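PDB 3SFT: protein-glutamate methylesterase/protein-glutamine glutaminase from Thermotoga maritima, which probably removes methyl groups from methylglutamate residues of chemoreceptors and deamidates specific receptor glutamines during bacterial chemotaxis, this chain being its C-terminal catalytic domain. Local coordinates for residues V10-S15 with I128-T133; G17-L22 with V39-P44; A111-L116 with G136-K141; G150-A155 with A176-P181. All blocks are in the same frame, centred on the assembly; numbering follows the deposited sequence.

In the fold
The four contacts share one seven-stranded parallel sheet and the helices on its faces. Interaction 1 joins strands 9-14 and 127-131 near the centre of the domain. Interaction 2, its centre about 9 Å away, sets helix 18-22 against the neighbouring strand 37-41, and its segments fall between those of interaction 1 in the chain. The segments of interaction 3, helix starts 112-123 and 140-148, lie before and after strand 127-131. Interaction 4, about 18 Å from interaction 2 between centres, closes the sheet with edge strand 178-180. Interactions 1, 2 and 3 bring together Ser15, His42 and Asp138, the predicted catalytic residues; interaction 4 lies away from them.

Interaction 1 (V10-S15 with I128-T133)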
# COMPACT_ATOMS: atom_id res chain seq x y z
N VAL A 10 2.61 -0.62 -6.52
CA VAL A 10 2.20 -1.47 -5.41
C VAL A 10 1.68 -0.56 -4.30
O VAL A 10 2.36 0.36 -3.86
CB VAL A 10 3.37 -2.32 -4.88
CG1 VAL A 10 2.90 -3.21 -3.73
CG2 VAL A 10 3.96 -3.17 -6.00
N VAL A 11 0.43 -0.78 -3.91
CA VAL A 11 -0.18 0.00 -2.85
C VAL A 11 -0.49 -0.98 -1.73
O VAL A 11 -1.21 -1.97 -1.93
CB VAL A 11 -1.48 0.69 -3.33
CG1 VAL A 11 -2.11 1.47 -2.19
CG2 VAL A 11 -1.17 1.63 -4.50
N ILE A 12 0.10 -0.73 -0.57
CA ILE A 12 -0.05 -1.58 0.61
C ILE A 12 -0.86 -0.88 1.68
O ILE A 12 -0.62 0.29 2.00
CB ILE A 12 1.32 -1.93 1.22
CG1 ILE A 12 2.26 -2.50 0.16
CG2 ILE A 12 1.13 -2.90 2.38
CD1 ILE A 12 3.59 -3.02 0.70
N GLY A 13 -1.81 -1.62 2.25
CA GLY A 13 -2.65 -1.10 3.32
C GLY A 13 -2.44 -1.95 4.55
O GLY A 13 -2.47 -3.18 4.47
N SER A 14 -2.24 -1.31 5.69
CA SER A 14 -2.00 -2.03 6.93
C SER A 14 -2.45 -1.25 8.17
O SER A 14 -2.57 -0.03 8.13
CB SER A 14 -0.51 -2.36 7.05
OG SER A 14 0.27 -1.18 6.87
N SER A 15 -2.67 -1.98 9.26
CA SER A 15 -3.07 -1.37 10.51
C SER A 15 -2.39 -2.07 11.69
O SER A 15 -1.18 -1.98 11.84
CB SER A 15 -4.59 -1.38 10.65
OG SER A 15 -5.00 -0.49 11.68
N ILE A 128 -1.24 -3.15 -8.32
CA ILE A 128 -1.09 -4.29 -7.43
C ILE A 128 -1.42 -3.81 -6.02
O ILE A 128 -0.82 -2.86 -5.53
CB ILE A 128 0.36 -4.84 -7.44
CG1 ILE A 128 0.71 -5.41 -8.82
CG2 ILE A 128 0.52 -5.93 -6.39
CD1 ILE A 128 2.16 -5.92 -8.93
N ALA A 129 -2.43 -4.43 -5.40
CA ALA A 129 -2.84 -4.06 -4.04
C ALA A 129 -2.42 -5.15 -3.06
O ALA A 129 -2.53 -6.34 -3.36
CB ALA A 129 -4.35 -3.85 -3.97
N VAL A 130 -1.94 -4.73 -1.89
CA VAL A 130 -1.52 -5.65 -0.85
C VAL A 130 -2.19 -5.23 0.45
O VAL A 130 -1.92 -4.16 0.98
CB VAL A 130 0.03 -5.63 -0.65
CG1 VAL A 130 0.43 -6.69 0.37
CG2 VAL A 130 0.74 -5.89 -1.96
N ILE A 131 -3.10 -6.07 0.95
CA ILE A 131 -3.81 -5.76 2.18
C ILE A 131 -3.28 -6.63 3.30
O ILE A 131 -3.47 -7.84 3.32
CB ILE A 131 -5.33 -5.95 2.00
CG1 ILE A 131 -5.81 -5.13 0.80
CG2 ILE A 131 -6.07 -5.53 3.26
CD1 ILE A 131 -5.47 -3.65 0.88
N LEU A 132 -2.61 -5.97 4.24
CA LEU A 132 -1.99 -6.65 5.38
C LEU A 132 -2.85 -6.64 6.63
O LEU A 132 -3.94 -6.08 6.67
CB LEU A 132 -0.65 -5.98 5.69
CG LEU A 132 0.33 -5.86 4.52
CD1 LEU A 132 1.64 -5.22 5.00
CD2 LEU A 132 0.59 -7.23 3.92
N THR A 133 -2.29 -7.27 7.66
CA THR A 133 -2.85 -7.40 9.00
C THR A 133 -3.47 -6.10 9.48
O THR A 133 -2.97 -5.01 9.17
CB THR A 133 -1.71 -7.79 9.99
OG1 THR A 133 -2.20 -7.78 11.34
CG2 THR A 133 -0.53 -6.82 9.87
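Val11 and Gly13 use both their N-H and C=O groups to bind the chain at 128-132. Val11 N donates to Ile128 O at 2.9 Å and Val11 O accepts from Val130 N; Gly13 N then meets Val130 O at 2.8 Å, and Gly13 O takes Leu132 N almost end-on, with a C=O...N angle of 178°. Past the strand ends, Ser15 N reaches Thr133 O at 3.0 Å in the carbonyl plane, so the predicted nucleophile is anchored by its own backbone. The pairing is that of adjacent parallel strands at the centre of a doubly wound alpha/beta sheet, their axes 16° apart. On the face bearing Val10, Ile12, Ile128 and Val130, Val10 CG1 touches Val130 CG2 at 3.9 Å, while Ile12 runs alongside Val130, its CG1 against CB. Ile12 CG2, anti to the backbone N (CG1 at chi1 -52°), is thereby turned onto Leu132 CD1 at 3.5 Å. The same methyl of Leu132 lies 4.1 Å from Ser14 CB, whose hydroxyl is bound by Gln41. Replacing Leu132 with alanine would probably open a gap beside Ile12 CG2 and leave Leu22 and Ile185 without part of their packing surface. On the other face, Val11 and Ala129 are covered by Leu116 of helix 112-123.

Interaction 2 (G17-L22 with V39-P44)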
# COMPACT_ATOMS: atom_id res chain seq x y z
N GLY A 17 -0.39 -4.35 13.87
CA GLY A 17 0.70 -5.26 13.54
C GLY A 17 1.31 -4.97 12.17
O GLY A 17 2.17 -5.72 11.70
N GLY A 18 0.88 -3.87 11.56
CA GLY A 18 1.39 -3.48 10.25
C GLY A 18 2.90 -3.47 10.14
O GLY A 18 3.46 -4.14 9.27
N PRO A 19 3.60 -2.71 11.00
CA PRO A 19 5.07 -2.62 10.99
C PRO A 19 5.77 -3.98 11.08
O PRO A 19 6.79 -4.19 10.42
CB PRO A 19 5.35 -1.74 12.20
CG PRO A 19 4.19 -0.79 12.18
CD PRO A 19 3.03 -1.72 11.93
N ARG A 20 5.23 -4.88 11.89
CA ARG A 20 5.80 -6.21 12.05
C ARG A 20 5.77 -7.00 10.73
O ARG A 20 6.73 -7.69 10.39
CB ARG A 20 5.06 -6.99 13.15
CG ARG A 20 5.77 -8.27 13.57
CD ARG A 20 4.97 -9.07 14.59
NE ARG A 20 3.83 -9.75 13.98
CZ ARG A 20 3.54 -11.04 14.13
NH1 ARG A 20 4.31 -11.83 14.86
NH2 ARG A 20 2.47 -11.54 13.53
N SER A 21 4.67 -6.91 10.00
CA SER A 21 4.56 -7.63 8.73
C SER A 21 5.36 -6.95 7.62
O SER A 21 5.94 -7.62 6.77
CB SER A 21 3.11 -7.80 8.31
OG SER A 21 2.48 -8.74 9.15
N LEU A 22 5.42 -5.62 7.67
CA LEU A 22 6.18 -4.85 6.69
C LEU A 22 7.67 -5.17 6.80
O LEU A 22 8.40 -5.12 5.81
CB LEU A 22 5.92 -3.36 6.86
CG LEU A 22 4.56 -2.86 6.36
CD1 LEU A 22 4.25 -1.48 6.93
CD2 LEU A 22 4.55 -2.84 4.85
N VAL A 39 2.74 2.92 0.91
CA VAL A 39 2.24 2.26 2.10
C VAL A 39 1.34 3.18 2.91
O VAL A 39 1.74 4.28 3.28
CB VAL A 39 3.41 1.79 3.02
CG1 VAL A 39 2.86 1.18 4.30
CG2 VAL A 39 4.28 0.78 2.28
N VAL A 40 0.11 2.73 3.16
CA VAL A 40 -0.84 3.47 3.97
C VAL A 40 -1.05 2.65 5.25
O VAL A 40 -1.75 1.64 5.26
CB VAL A 40 -2.21 3.65 3.26
CG1 VAL A 40 -3.16 4.42 4.15
CG2 VAL A 40 -2.03 4.39 1.93
N GLN A 41 -0.38 3.08 6.31
CA GLN A 41 -0.45 2.43 7.61
C GLN A 41 -1.26 3.30 8.56
O GLN A 41 -0.95 4.47 8.75
CB GLN A 41 0.98 2.24 8.15
CG GLN A 41 1.11 1.92 9.65
CD GLN A 41 0.63 0.54 10.02
OE1 GLN A 41 0.95 -0.44 9.35
NE2 GLN A 41 -0.11 0.45 11.11
N HIS A 42 -2.31 2.72 9.14
CA HIS A 42 -3.17 3.43 10.10
C HIS A 42 -2.33 3.73 11.34
O HIS A 42 -1.71 2.83 11.91
CB HIS A 42 -4.36 2.58 10.54
CG HIS A 42 -5.30 2.21 9.43
ND1 HIS A 42 -6.45 1.48 9.64
CD2 HIS A 42 -5.25 2.46 8.10
CE1 HIS A 42 -7.06 1.30 8.49
NE2 HIS A 42 -6.36 1.88 7.54
N MET A 43 -2.31 4.98 11.76
CA MET A 43 -1.53 5.37 12.92
C MET A 43 -1.87 6.80 13.30
O MET A 43 -2.19 7.62 12.44
CB MET A 43 -0.03 5.26 12.58
CG MET A 43 0.80 4.65 13.70
SD MET A 43 2.12 3.60 13.09
CE MET A 43 2.88 4.69 11.84
N PRO A 44 -1.85 7.11 14.61
CA PRO A 44 -2.16 8.47 15.08
C PRO A 44 -1.23 9.47 14.40
O PRO A 44 -0.12 9.11 13.97
CB PRO A 44 -1.87 8.38 16.58
CG PRO A 44 -2.22 6.97 16.90
CD PRO A 44 -1.58 6.22 15.75
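Gly18 and Pro19, at the start of helix 18-22, meet the side chain of Gln41 within a beta-alpha-beta unit in which this short helix links strands 9-14 and 37-41. Gly17 is the N-cap, and its carbonyl accepts the N-H of Ser21. Gly18 follows with its CA 3.2 Å from Gln41 OE1; a CB at this position would run into that oxygen, so with the glutamine placed thus only glycine fits. The ring of Pro19 crosses the glutamine side chain at about a right angle, bringing its CD to 3.6 Å from Gln41 OE1. One turn on, Leu22 reaches across to strand 37-41, its CD1 meeting Val39 CG1 tip to tip at 4.0 Å. The amide of Gln41 lies against the helix start because its chain leaves the strand with CG anti to the backbone N (chi1 164°) and bends at chi2. Ser14 OG binds its oxygen and its nitrogen donates to Ser15 O, tying the glutamine to the end of strand 9-14 and the predicted nucleophile. His42, the predicted catalytic histidine, comes next in the chain; Gln41 NE2 donates to His42 O at 3.0 Å, with that oxygen 23° out of the amide plane.

Interaction 3 (A111-L116 with G136-K141); sequences AVDFTL and GKDGTK
The carboxylate of Asp138 meets the first turn of helix 112-123 with both oxygens. Asp138 OD2 accepts Val112 N at 2.8 Å through its syn lone pair. Asp138 OD1 accepts Asp113 N at 3.0 Å, also on the syn side but 23° out of the carboxylate plane. In return, Asp113 OD1 accepts Gly139 N at 2.9 Å from above its own carboxylate plane. The two aspartate side chains run antiparallel alongside one another, their carboxylates turned 80° apart, with Asp113 OD2 3.6 Å from Asp138 OD1. Asp138 is the predicted acid of a Ser-His-Asp triad, and its OD2 also binds His42 NE2, so the two helix N-H groups help to set the rotation of the carboxylate facing the histidine. An asparagine in place of Asp138 would probably leave either Val112 N or Asp113 N facing an amide NH2, losing one of the two bonds that hold the group in position. Further out, Val112 CG1 packs tightly on Gly139 CA at 3.5 Å; its chi1 of 79° sets that methyl between the backbone N and the carbonyl carbon. Gly139, with a positive phi, is the N-cap of helix 140-148 and belongs to a type II turn from Lys137 to Thr140. Asp113 OD1 receives a further bond from Gly142 N. A water donates to Asp113 OD2 at 2.6 Å and to Lys137 O, and accepts from Lys141 N, linking the aspartate to the start of the turn and to helix 140-148, while the Lys141 side chain crosses that of Asp113 almost perpendicularly, CB nearest OD2.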
# COMPACT_ATOMS: atom_id res chain seq x y z
N ALA A 111 -6.81 6.65 4.62
CA ALA A 111 -7.48 5.35 4.46
C ALA A 111 -6.89 4.78 3.18
O ALA A 111 -6.79 5.50 2.18
CB ALA A 111 -8.97 5.54 4.29
N VAL A 112 -6.49 3.51 3.19
CA VAL A 112 -5.92 2.92 1.99
C VAL A 112 -6.93 2.88 0.83
O VAL A 112 -6.54 2.90 -0.33
CB VAL A 112 -5.28 1.52 2.25
CG1 VAL A 112 -6.34 0.44 2.31
CG2 VAL A 112 -4.23 1.21 1.17
N ASP A 113 -8.23 2.89 1.15
CA ASP A 113 -9.27 2.89 0.11
C ASP A 113 -9.13 4.10 -0.82
O ASP A 113 -9.30 3.98 -2.04
CB ASP A 113 -10.68 2.90 0.72
CG ASP A 113 -11.15 1.51 1.15
OD1 ASP A 113 -10.53 0.50 0.75
OD2 ASP A 113 -12.15 1.44 1.89
N PHE A 114 -8.83 5.26 -0.25
CA PHE A 114 -8.66 6.48 -1.03
C PHE A 114 -7.47 6.37 -1.98
O PHE A 114 -7.58 6.71 -3.17
CB PHE A 114 -8.48 7.70 -0.11
CG PHE A 114 -8.48 9.02 -0.83
CD1 PHE A 114 -9.64 9.79 -0.89
CD2 PHE A 114 -7.33 9.50 -1.45
CE1 PHE A 114 -9.65 11.02 -1.56
CE2 PHE A 114 -7.32 10.72 -2.12
CZ PHE A 114 -8.48 11.48 -2.17
N THR A 115 -6.32 5.92 -1.47
CA THR A 115 -5.12 5.78 -2.29
C THR A 115 -5.31 4.76 -3.42
O THR A 115 -4.88 4.99 -4.56
CB THR A 115 -3.90 5.39 -1.43
OG1 THR A 115 -3.66 6.42 -0.46
CG2 THR A 115 -2.65 5.24 -2.29
N LEU A 116 -5.96 3.64 -3.10
CA LEU A 116 -6.21 2.59 -4.09
C LEU A 116 -7.18 3.05 -5.17
O LEU A 116 -7.03 2.70 -6.33
CB LEU A 116 -6.73 1.33 -3.40
CG LEU A 116 -5.66 0.51 -2.68
CD1 LEU A 116 -6.29 -0.45 -1.68
CD2 LEU A 116 -4.85 -0.25 -3.70
N GLY A 136 -10.74 -3.95 11.05
CA GLY A 136 -11.61 -3.25 10.12
C GLY A 136 -11.65 -3.77 8.70
O GLY A 136 -11.14 -4.85 8.40
N LYS A 137 -12.22 -2.95 7.83
CA LYS A 137 -12.39 -3.30 6.43
C LYS A 137 -11.70 -2.38 5.42
O LYS A 137 -11.97 -2.47 4.23
CB LYS A 137 -13.90 -3.39 6.13
CG LYS A 137 -14.59 -4.48 6.96
CD LYS A 137 -16.12 -4.44 6.85
CE LYS A 137 -16.62 -4.71 5.43
NZ LYS A 137 -16.97 -3.45 4.71
N ASP A 138 -10.83 -1.50 5.89
CA ASP A 138 -10.11 -0.61 4.98
C ASP A 138 -9.30 -1.49 4.04
O ASP A 138 -8.64 -2.43 4.47
CB ASP A 138 -9.19 0.35 5.76
CG ASP A 138 -8.57 1.44 4.88
OD1 ASP A 138 -9.16 1.83 3.85
OD2 ASP A 138 -7.49 1.92 5.24
N GLY A 139 -9.41 -1.22 2.74
CA GLY A 139 -8.71 -2.02 1.75
C GLY A 139 -9.66 -2.87 0.92
O GLY A 139 -9.33 -3.28 -0.19
N THR A 140 -10.85 -3.12 1.46
CA THR A 140 -11.85 -3.92 0.77
C THR A 140 -12.44 -3.20 -0.44
O THR A 140 -12.41 -3.73 -1.56
CB THR A 140 -12.97 -4.36 1.73
OG1 THR A 140 -12.43 -5.24 2.72
CG2 THR A 140 -14.07 -5.09 0.98
N LYS A 141 -12.97 -2.00 -0.23
CA LYS A 141 -13.53 -1.22 -1.33
C LYS A 141 -12.42 -0.88 -2.31
O LYS A 141 -12.62 -0.90 -3.53
CB LYS A 141 -14.24 0.04 -0.83
CG LYS A 141 -15.46 -0.28 0.03
CD LYS A 141 -16.14 0.97 0.58
CE LYS A 141 -16.79 1.79 -0.53
NZ LYS A 141 -17.52 2.98 0.02
O HOH W 1 -13.32 -0.82 2.58

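Interaction 4 (G150-A155 with A176-P181); sequences GGTVIA and ADYVLP
Val153 and Ala155 bind the incoming chain 176-181 with their backbones, strands 152-155 and 178-180 running parallel with axes 28° apart. Ala155 N donates to Tyr178 O at 2.8 Å in a nearly straight bond, and Ala155 O accepts Leu180 N at 3.0 Å. Where strand 178-180 begins, Val153 O takes two donors: Asp177 N at 2.9 Å, tilted from the carbonyl plane, and Tyr178 N at 3.2 Å, lying in it. The carboxylate of Asp177 then continues the pairing in place of a main-chain carbonyl, its OD2 accepting Val153 N at 2.8 Å through the anti lone pair. The torsion that makes this possible puts CG beside the backbone N of Asp177 (chi1 -64°), turning the acid toward the start of strand 152-156. Lys147, which also binds Gly151 O, forms a salt bridge with the same oxygen, and its charge probably favours the ionised aspartate. The Tyr178 side chain lies at a slant to those of Thr152 and Ile154: Thr152 CG2 meets the ring edge in its plane, 3.9 Å from CE2, and Ile154 CG1 lies by CD2. On the face bearing Ala155 and Val179, Ala155 CB touches CB of Ala176, in the preceding loop, at 4.0 Å, and Ile171 of helix 166-172 packs over both alanines. Strand 152-156, helix 166-172 and strand 178-180 form a beta-alpha-beta unit, whose last strand is the outermost of the parallel sheet.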
# COMPACT_ATOMS: atom_id res chain seq x y z
N GLY A 150 -8.94 -4.59 -13.57
CA GLY A 150 -8.06 -5.66 -14.01
C GLY A 150 -6.75 -5.79 -13.26
O GLY A 150 -5.85 -6.51 -13.70
N GLY A 151 -6.63 -5.09 -12.13
CA GLY A 151 -5.41 -5.17 -11.34
C GLY A 151 -5.31 -6.48 -10.57
O GLY A 151 -6.16 -7.37 -10.71
N THR A 152 -4.30 -6.58 -9.72
CA THR A 152 -4.04 -7.78 -8.93
C THR A 152 -4.07 -7.48 -7.43
O THR A 152 -3.56 -6.45 -6.99
CB THR A 152 -2.66 -8.38 -9.32
OG1 THR A 152 -2.68 -8.78 -10.70
CG2 THR A 152 -2.32 -9.58 -8.44
N VAL A 153 -4.63 -8.40 -6.65
CA VAL A 153 -4.75 -8.21 -5.21
C VAL A 153 -4.13 -9.33 -4.38
O VAL A 153 -4.33 -10.52 -4.64
CB VAL A 153 -6.22 -8.03 -4.80
CG1 VAL A 153 -6.36 -7.94 -3.29
CG2 VAL A 153 -6.81 -6.80 -5.48
N ILE A 154 -3.37 -8.93 -3.36
CA ILE A 154 -2.73 -9.87 -2.45
C ILE A 154 -3.20 -9.59 -1.03
O ILE A 154 -3.17 -8.45 -0.57
CB ILE A 154 -1.19 -9.74 -2.50
CG1 ILE A 154 -0.67 -10.10 -3.89
CG2 ILE A 154 -0.56 -10.66 -1.46
CD1 ILE A 154 0.81 -9.76 -4.09
N ALA A 155 -3.69 -10.62 -0.35
CA ALA A 155 -4.14 -10.49 1.03
C ALA A 155 -3.19 -11.28 1.92
O ALA A 155 -2.74 -12.36 1.54
CB ALA A 155 -5.55 -11.02 1.18
N ALA A 176 -9.31 -11.34 -3.42
CA ALA A 176 -7.92 -11.77 -3.31
C ALA A 176 -7.49 -12.77 -4.38
O ALA A 176 -8.13 -13.80 -4.58
CB ALA A 176 -7.64 -12.34 -1.92
N ASP A 177 -6.42 -12.45 -5.09
CA ASP A 177 -5.87 -13.34 -6.11
C ASP A 177 -4.86 -14.25 -5.42
O ASP A 177 -4.63 -15.37 -5.86
CB ASP A 177 -5.18 -12.56 -7.23
CG ASP A 177 -6.14 -11.67 -8.00
OD1 ASP A 177 -7.11 -12.21 -8.58
OD2 ASP A 177 -5.93 -10.45 -8.01
N TYR A 178 -4.27 -13.74 -4.35
CA TYR A 178 -3.28 -14.48 -3.56
C TYR A 178 -3.48 -14.23 -2.07
O TYR A 178 -3.82 -13.12 -1.65
CB TYR A 178 -1.85 -14.04 -3.93
CG TYR A 178 -1.50 -14.20 -5.39
CD1 TYR A 178 -1.11 -15.44 -5.90
CD2 TYR A 178 -1.57 -13.12 -6.27
CE1 TYR A 178 -0.80 -15.60 -7.25
CE2 TYR A 178 -1.26 -13.27 -7.61
CZ TYR A 178 -0.87 -14.50 -8.10
OH TYR A 178 -0.59 -14.65 -9.44
N VAL A 179 -3.30 -15.28 -1.28
CA VAL A 179 -3.40 -15.19 0.17
C VAL A 179 -2.05 -15.73 0.60
O VAL A 179 -1.78 -16.93 0.47
CB VAL A 179 -4.54 -16.07 0.72
CG1 VAL A 179 -4.60 -15.95 2.24
CG2 VAL A 179 -5.88 -15.64 0.11
N LEU A 180 -1.17 -14.85 1.05
CA LEU A 180 0.19 -15.25 1.41
C LEU A 180 0.71 -14.72 2.74
O LEU A 180 0.40 -13.60 3.13
CB LEU A 180 1.15 -14.77 0.32
CG LEU A 180 0.93 -15.19 -1.13
CD1 LEU A 180 1.67 -14.23 -2.04
CD2 LEU A 180 1.39 -16.62 -1.35
N PRO A 181 1.51 -15.53 3.45
CA PRO A 181 2.05 -15.05 4.72
C PRO A 181 3.01 -13.93 4.32
O PRO A 181 3.54 -13.93 3.20
CB PRO A 181 2.77 -16.28 5.27
CG PRO A 181 3.12 -17.07 4.05
CD PRO A 181 1.87 -16.94 3.22